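PDB 3IR9: peptide chain release factor subunit 1, which probably directs the termination of translation at the stop codons UAA, UAG and UGA, being seen here as its C-terminal domain. Local coordinates for residues E75-K80 with T116-I121. Residues are numbered along the deposited sequence; the frame is centred on the assembly and turned at random.
Sequences ERVTTK and TDVTDI
Strands 75-80 and 116-120 pair antiparallel in the three-stranded sheet with the zinc site at its far end, part of this C-terminal domain, with 75-80 in the middle between 116-120 and strand 87-92. R76 and T119 form a hydrogen-bonded pair: R76 N gives a nearly straight bond to T119 O, and T119 N returns one to R76 O at 3.2 Å. Two residues on, T78 N reaches D117 O at 3.0 Å, while T116 N bonds T78 O from above the carbonyl plane. On the face of R76, T78, D117 and T119, a water makes a short link to T78 OG1 and can donate to R76 O (2.8 Å), which competes with D117 O for its protons. Beside it T119 OG1 donates to D117 OD2 (2.6 Å), on the syn side of the carboxylate. On the other face V77 CG1 meets V118 CG2 at 4.3 Å, with P101 against both valines. V118 CG1, anti to its own N (chi1 -172°), lies 3.2 Å from E75 OE2, and the two side chains cross at a slant. Toward the zinc end, the extended K80 chain runs across T116 at about a right angle, CE 3.3 Å from OG1. At the other end D120 sits at the N-cap position of helix 121-131, and I121 CD1 touches R76 CB (3.5 Å), against R55 of helix 51-58. Backbone bonds thus fix the register, one face carries a polar cluster of T78, D117 and T119 with a water, and the sheet meets the helical part through apolar contact at I121.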
ATOM      1  N   GLU A  75       8.736  17.034   9.776  1.00 75.54           N
ATOM      2  CA  GLU A  75       8.005  17.480  10.957  1.00 61.80           C
ATOM      3  C   GLU A  75       8.331  18.926  11.313  1.00 57.86           C
ATOM      4  O   GLU A  75       9.401  19.438  10.985  1.00 64.00           O
ATOM      5  CB  GLU A  75       8.327  16.604  12.170  1.00 60.95           C
ATOM      6  CG  GLU A  75       8.722  15.181  11.858  1.00 67.43           C
ATOM      7  CD  GLU A  75       9.146  14.434  13.105  1.00 73.38           C
ATOM      8  OE1 GLU A  75      10.366  14.304  13.343  1.00 81.63           O
ATOM      9  OE2 GLU A  75       8.254  13.999  13.863  1.00169.00           O
ATOM     10  N   ARG A  76       7.406  19.572  12.012  1.00 58.10           N
ATOM     11  CA  ARG A  76       7.631  20.915  12.519  1.00 44.68           C
ATOM     12  C   ARG A  76       7.954  20.865  14.009  1.00 81.18           C
ATOM     13  O   ARG A  76       7.156  20.399  14.822  1.00 54.65           O
ATOM     14  CB  ARG A  76       6.403  21.794  12.267  1.00 91.90           C
ATOM     15  CG  ARG A  76       6.555  23.243  12.704  1.00 48.06           C
ATOM     16  CD  ARG A  76       7.717  23.913  11.989  1.00108.53           C
ATOM     17  NE  ARG A  76       7.626  25.364  12.078  1.00 53.14           N
ATOM     18  CZ  ARG A  76       8.390  26.209  11.400  1.00 49.20           C
ATOM     19  NH1 ARG A  76       9.324  25.760  10.572  1.00 43.92           N
ATOM     20  NH2 ARG A  76       8.212  27.509  11.553  1.00 68.14           N
ATOM     21  N   VAL A  77       9.133  21.350  14.366  1.00 52.66           N
ATOM     22  CA  VAL A  77       9.587  21.282  15.745  1.00 47.57           C
ATOM     23  C   VAL A  77       9.484  22.634  16.445  1.00 41.13           C
ATOM     24  O   VAL A  77      10.090  23.620  16.025  1.00 41.29           O
ATOM     25  CB  VAL A  77      11.045  20.784  15.821  1.00 43.21           C
ATOM     26  CG1 VAL A  77      11.424  20.489  17.260  1.00 66.56           C
ATOM     27  CG2 VAL A  77      11.235  19.554  14.940  1.00 36.02           C
ATOM     28  N   THR A  78       8.708  22.684  17.519  1.00 56.44           N
ATOM     29  CA  THR A  78       8.682  23.876  18.352  1.00 72.37           C
ATOM     30  C   THR A  78       9.598  23.673  19.550  1.00 76.62           C
ATOM     31  O   THR A  78       9.657  22.587  20.131  1.00 52.12           O
ATOM     32  CB  THR A  78       7.260  24.221  18.842  1.00 71.57           C
ATOM     33  OG1 THR A  78       6.408  24.481  17.719  1.00 77.89           O
ATOM     34  CG2 THR A  78       7.291  25.441  19.746  1.00 55.48           C
ATOM     35  N   THR A  79      10.325  24.723  19.906  1.00 55.37           N
ATOM     36  CA  THR A  79      11.159  24.702  21.095  1.00 71.95           C
ATOM     37  C   THR A  79      10.922  25.988  21.901  1.00 52.93           C
ATOM     38  O   THR A  79      10.603  27.035  21.336  1.00 59.68           O
ATOM     39  CB  THR A  79      12.658  24.525  20.732  1.00 81.70           C
ATOM     40  OG1 THR A  79      13.187  25.754  20.221  1.00149.25           O
ATOM     41  CG2 THR A  79      12.834  23.435  19.676  1.00 71.44           C
ATOM     42  N   LYS A  80      11.054  25.904  23.219  1.00 48.74           N
ATOM     43  CA  LYS A  80      10.841  27.067  24.072  1.00 53.33           C
ATOM     44  C   LYS A  80      11.792  27.088  25.274  1.00 59.47           C
ATOM     45  O   LYS A  80      12.110  26.049  25.853  1.00 51.20           O
ATOM     46  CB  LYS A  80       9.386  27.126  24.544  1.00130.57           C
ATOM     47  CG  LYS A  80       8.364  27.079  23.421  1.00 60.40           C
ATOM     48  CD  LYS A  80       6.962  27.117  23.987  1.00 80.49           C
ATOM     49  CE  LYS A  80       5.942  26.700  22.950  1.00 45.10           C
ATOM     50  NZ  LYS A  80       4.614  26.448  23.574  1.00 89.75           N
ATOM     51  N   THR A 116       8.880  21.411  22.892  1.00108.40           N
ATOM     52  CA  THR A 116       7.552  21.388  23.501  1.00 63.40           C
ATOM     53  C   THR A 116       6.507  20.634  22.668  1.00 68.18           C
ATOM     54  O   THR A 116       5.484  20.191  23.194  1.00 46.41           O
ATOM     55  CB  THR A 116       7.053  22.806  23.856  1.00 41.80           C
ATOM     56  OG1 THR A 116       7.136  23.653  22.705  1.00 52.88           O
ATOM     57  CG2 THR A 116       7.892  23.396  24.987  1.00 38.67           C
ATOM     58  N   ASP A 117       6.769  20.486  21.373  1.00 53.48           N
ATOM     59  CA  ASP A 117       5.900  19.692  20.509  1.00 63.51           C
ATOM     60  C   ASP A 117       6.575  19.393  19.182  1.00 38.20           C
ATOM     61  O   ASP A 117       7.314  20.219  18.644  1.00 61.83           O
ATOM     62  CB  ASP A 117       4.557  20.397  20.260  1.00 72.06           C
ATOM     63  CG  ASP A 117       3.746  19.738  19.149  1.00111.46           C
ATOM     64  OD1 ASP A 117       3.357  18.561  19.307  1.00102.90           O
ATOM     65  OD2 ASP A 117       3.498  20.400  18.116  1.00 58.23           O
ATOM     66  N   VAL A 118       6.330  18.191  18.675  1.00 61.19           N
ATOM     67  CA  VAL A 118       6.681  17.846  17.311  1.00 41.29           C
ATOM     68  C   VAL A 118       5.402  17.425  16.597  1.00 76.43           C
ATOM     69  O   VAL A 118       4.586  16.674  17.141  1.00 68.03           O
ATOM     70  CB  VAL A 118       7.729  16.729  17.246  1.00 65.08           C
ATOM     71  CG1 VAL A 118       8.195  16.537  15.814  1.00 53.36           C
ATOM     72  CG2 VAL A 118       8.911  17.064  18.154  1.00 70.07           C
ATOM     73  N   THR A 119       5.222  17.949  15.390  1.00 68.27           N
ATOM     74  CA  THR A 119       4.034  17.692  14.589  1.00 35.47           C
ATOM     75  C   THR A 119       4.480  17.548  13.140  1.00 54.09           C
ATOM     76  O   THR A 119       5.247  18.370  12.640  1.00 60.00           O
ATOM     77  CB  THR A 119       3.010  18.856  14.703  1.00 45.82           C
ATOM     78  OG1 THR A 119       2.678  19.088  16.080  1.00 47.07           O
ATOM     79  CG2 THR A 119       1.746  18.539  13.936  1.00 63.37           C
ATOM     80  N   ASP A 120       4.034  16.492  12.471  1.00 52.81           N
ATOM     81  CA  ASP A 120       4.329  16.344  11.053  1.00 57.84           C
ATOM     82  C   ASP A 120       3.837  17.610  10.366  1.00 47.42           C
ATOM     83  O   ASP A 120       2.875  18.223  10.824  1.00 54.46           O
ATOM     84  CB  ASP A 120       3.613  15.116  10.488  1.00 54.93           C
ATOM     85  CG  ASP A 120       4.028  14.792   9.057  1.00121.75           C
ATOM     86  OD1 ASP A 120       4.871  15.510   8.476  1.00 69.92           O
ATOM     87  OD2 ASP A 120       3.504  13.804   8.508  1.00147.68           O
ATOM     88  N   ILE A 121       4.487  18.015   9.282  1.00 50.73           N
ATOM     89  CA  ILE A 121       4.053  19.216   8.567  1.00 87.70           C
ATOM     90  C   ILE A 121       2.620  19.099   8.023  1.00100.80           C
ATOM     91  O   ILE A 121       1.813  20.016   8.189  1.00 55.25           O
ATOM     92  CB  ILE A 121       5.047  19.628   7.455  1.00 59.69           C
ATOM     93  CG1 ILE A 121       6.223  20.378   8.071  1.00 58.55           C
ATOM     94  CG2 ILE A 121       4.380  20.530   6.427  1.00 44.82           C
ATOM     95  CD1 ILE A 121       5.808  21.622   8.811  1.00 34.18           C
TER
HETATM   96  O   HOH W   1       5.922  22.285  16.530  1.00 37.80           O